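Local coordinates for protein TetR family Transcriptional regulator (Streptococcus agalactiae 2603V/R, PDB 3KKC) that probably binds DNA through an N-terminal helix-turn-helix domain, as expected of a TetR family transcriptional regulator, at residues I22-L25 and Q26-Y30. Sequence-based numbering, arbitrary orientation.
Sequences ISLL and QENDY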
ATOM      1  N   ILE A  22      -1.254 -21.845 -10.272  1.00 86.45           N
ATOM      2  CA  ILE A  22      -2.322 -21.275  -9.468  1.00 86.06           C
ATOM      3  C   ILE A  22      -2.347 -21.849  -8.047  1.00 82.01           C
ATOM      4  O   ILE A  22      -2.475 -21.109  -7.075  1.00 85.14           O
ATOM      5  CB  ILE A  22      -3.689 -21.461 -10.167  1.00 91.04           C
ATOM      6  CG1 ILE A  22      -3.765 -20.561 -11.409  1.00 92.47           C
ATOM      7  CG2 ILE A  22      -4.853 -21.145  -9.219  1.00 90.69           C
ATOM      8  CD1 ILE A  22      -5.095 -20.647 -12.126  1.00 87.65           C
ATOM      9  N   SER A  23      -2.211 -23.161  -7.927  1.00 75.91           N
ATOM     10  CA  SER A  23      -2.298 -23.816  -6.636  1.00 80.59           C
ATOM     11  C   SER A  23      -1.148 -23.374  -5.763  1.00 91.38           C
ATOM     12  O   SER A  23      -1.284 -23.297  -4.548  1.00100.06           O
ATOM     13  CB  SER A  23      -2.299 -25.355  -6.819  1.00 86.01           C
ATOM     14  OG  SER A  23      -1.617 -26.053  -5.774  1.00 88.78           O
ATOM     15  N   LEU A  24      -0.011 -23.088  -6.392  1.00 93.47           N
ATOM     16  CA  LEU A  24       1.192 -22.674  -5.675  1.00 95.14           C
ATOM     17  C   LEU A  24       1.129 -21.202  -5.299  1.00 98.01           C
ATOM     18  O   LEU A  24       1.845 -20.736  -4.408  1.00106.14           O
ATOM     19  CB  LEU A  24       2.434 -22.913  -6.535  1.00 93.23           C
ATOM     20  CG  LEU A  24       2.998 -24.328  -6.544  1.00 90.03           C
ATOM     21  CD1 LEU A  24       3.983 -24.506  -7.700  1.00 89.34           C
ATOM     22  CD2 LEU A  24       3.626 -24.644  -5.187  1.00 88.34           C
ATOM     23  N   LEU A  25       0.289 -20.467  -6.014  1.00 88.38           N
ATOM     24  CA  LEU A  25       0.092 -19.056  -5.769  1.00 83.19           C
ATOM     25  C   LEU A  25      -0.943 -18.869  -4.665  1.00 88.71           C
ATOM     26  O   LEU A  25      -1.307 -17.749  -4.332  1.00 93.96           O
ATOM     27  CB  LEU A  25      -0.390 -18.393  -7.047  1.00 81.13           C
ATOM     28  CG  LEU A  25       0.455 -17.403  -7.832  1.00 87.07           C
ATOM     29  CD1 LEU A  25       1.937 -17.648  -7.646  1.00 92.85           C
ATOM     30  CD2 LEU A  25       0.052 -17.489  -9.298  1.00 84.51           C
ATOM     31  N   GLN A  26      -1.425 -19.973  -4.109  1.00 97.15           N
ATOM     32  CA  GLN A  26      -2.365 -19.913  -2.996  1.00104.72           C
ATOM     33  C   GLN A  26      -1.570 -19.894  -1.693  1.00108.20           C
ATOM     34  O   GLN A  26      -2.015 -19.344  -0.686  1.00104.28           O
ATOM     35  CB  GLN A  26      -3.346 -21.102  -3.037  1.00106.07           C
ATOM     36  CG  GLN A  26      -4.821 -20.701  -2.840  1.00107.27           C
ATOM     37  CD  GLN A  26      -5.815 -21.725  -3.383  1.00103.36           C
ATOM     38  OE1 GLN A  26      -5.577 -22.934  -3.319  1.00103.63           O
ATOM     39  NE2 GLN A  26      -6.939 -21.236  -3.916  1.00 97.83           N
ATOM     40  N   GLU A  27      -0.374 -20.479  -1.742  1.00112.16           N
ATOM     41  CA  GLU A  27       0.492 -20.610  -0.578  1.00115.18           C
ATOM     42  C   GLU A  27       1.719 -19.707  -0.625  1.00112.74           C
ATOM     43  O   GLU A  27       2.351 -19.490   0.402  1.00116.32           O
ATOM     44  CB  GLU A  27       0.992 -22.048  -0.458  1.00127.39           C
ATOM     45  CG  GLU A  27      -0.039 -23.116  -0.759  1.00135.88           C
ATOM     46  CD  GLU A  27      -1.025 -23.300   0.376  1.00142.25           C
ATOM     47  OE1 GLU A  27      -1.442 -22.284   0.978  1.00142.20           O
ATOM     48  OE2 GLU A  27      -1.383 -24.465   0.659  1.00144.15           O
ATOM     49  N   ASN A  28       2.084 -19.209  -1.805  1.00107.95           N
ATOM     50  CA  ASN A  28       3.342 -18.476  -1.943  1.00109.86           C
ATOM     51  C   ASN A  28       3.262 -17.176  -2.744  1.00107.70           C
ATOM     52  O   ASN A  28       2.366 -16.995  -3.570  1.00107.85           O
ATOM     53  CB  ASN A  28       4.429 -19.365  -2.557  1.00114.27           C
ATOM     54  CG  ASN A  28       4.440 -20.767  -1.980  1.00117.05           C
ATOM     55  OD1 ASN A  28       5.301 -21.115  -1.172  1.00121.73           O
ATOM     56  ND2 ASN A  28       3.488 -21.588  -2.409  1.00114.95           N
ATOM     57  N   ASP A  29       4.221 -16.283  -2.490  1.00103.28           N
ATOM     58  CA  ASP A  29       4.419 -15.092  -3.306  1.00100.96           C
ATOM     59  C   ASP A  29       4.885 -15.497  -4.704  1.00100.80           C
ATOM     60  O   ASP A  29       5.528 -16.537  -4.868  1.00100.86           O
ATOM     61  CB  ASP A  29       5.469 -14.179  -2.667  1.00106.40           C
ATOM     62  CG  ASP A  29       4.953 -13.456  -1.424  1.00111.08           C
ATOM     63  OD1 ASP A  29       5.785 -12.936  -0.645  1.00113.37           O
ATOM     64  OD2 ASP A  29       3.720 -13.401  -1.224  1.00109.97           O
ATOM     65  N   TYR A  30       4.557 -14.688  -5.712  1.00102.41           N
ATOM     66  CA  TYR A  30       5.019 -14.942  -7.082  1.00101.01           C
ATOM     67  C   TYR A  30       6.533 -14.877  -7.136  1.00104.99           C
ATOM     68  O   TYR A  30       7.185 -15.722  -7.782  1.00 99.80           O
ATOM     69  CB  TYR A  30       4.441 -13.937  -8.087  1.00 96.30           C
ATOM     70  CG  TYR A  30       5.180 -13.920  -9.416  1.00 93.20           C
ATOM     71  CD1 TYR A  30       4.945 -14.900 -10.384  1.00 86.05           C
ATOM     72  CD2 TYR A  30       6.119 -12.935  -9.702  1.00 96.54           C
ATOM     73  CE1 TYR A  30       5.622 -14.903 -11.601  1.00 83.92           C
ATOM     74  CE2 TYR A  30       6.798 -12.930 -10.918  1.00100.34           C
ATOM     75  CZ  TYR A  30       6.543 -13.929 -11.860  1.00 93.65           C
ATOM     76  OH  TYR A  30       7.202 -13.920 -13.068  1.00 98.98           O
TER
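Helix 4-24 winds down here through weak i to i+3 backbone bonds, Q26 N to S23 O (3.4 Å) and E27 N to L24 O (3.5 Å), before N28 turns extended. The chain folds around the carbonyl oxygen of L24. Besides E27 N it takes a weak, bent bond from N28 N (3.0 Å), and its strong donor is the side-chain amide of the same asparagine: N28 ND2 lies 2.7 Å from L24 O, the N-H...O angle a nearly straight 170°. That donor arrives in the carbonyl plane, on a lone pair, and the oxygen lies almost in the amide plane. With CG beside the backbone N (chi1 -43°), the N28 amide turns back toward the last turn of the helix, while its OD1 accepts a hydrogen bond from K32 NZ; both ends of the amide are therefore held. L24 CD2 lies 4.1 Å from N28 ND2, the two side chains crossing at a slant, and the leucine goes on to touch D37 and L41 of helix 35-42. The CB of L25 leads away from the loop, yet its CD1 comes within 4.1 Å of Y30 CA and the side chain also packs on L63, whereas Y30 itself reaches L60 and makes a cation-pi contact with K56. This is a helix C-terminus whose last-turn carbonyl accepts a bond from an asparagine side chain four residues on, where the first helix of the TetR DNA-binding domain hands over to the loop leading into helix 35-42, the start of the predicted helix-turn-helix.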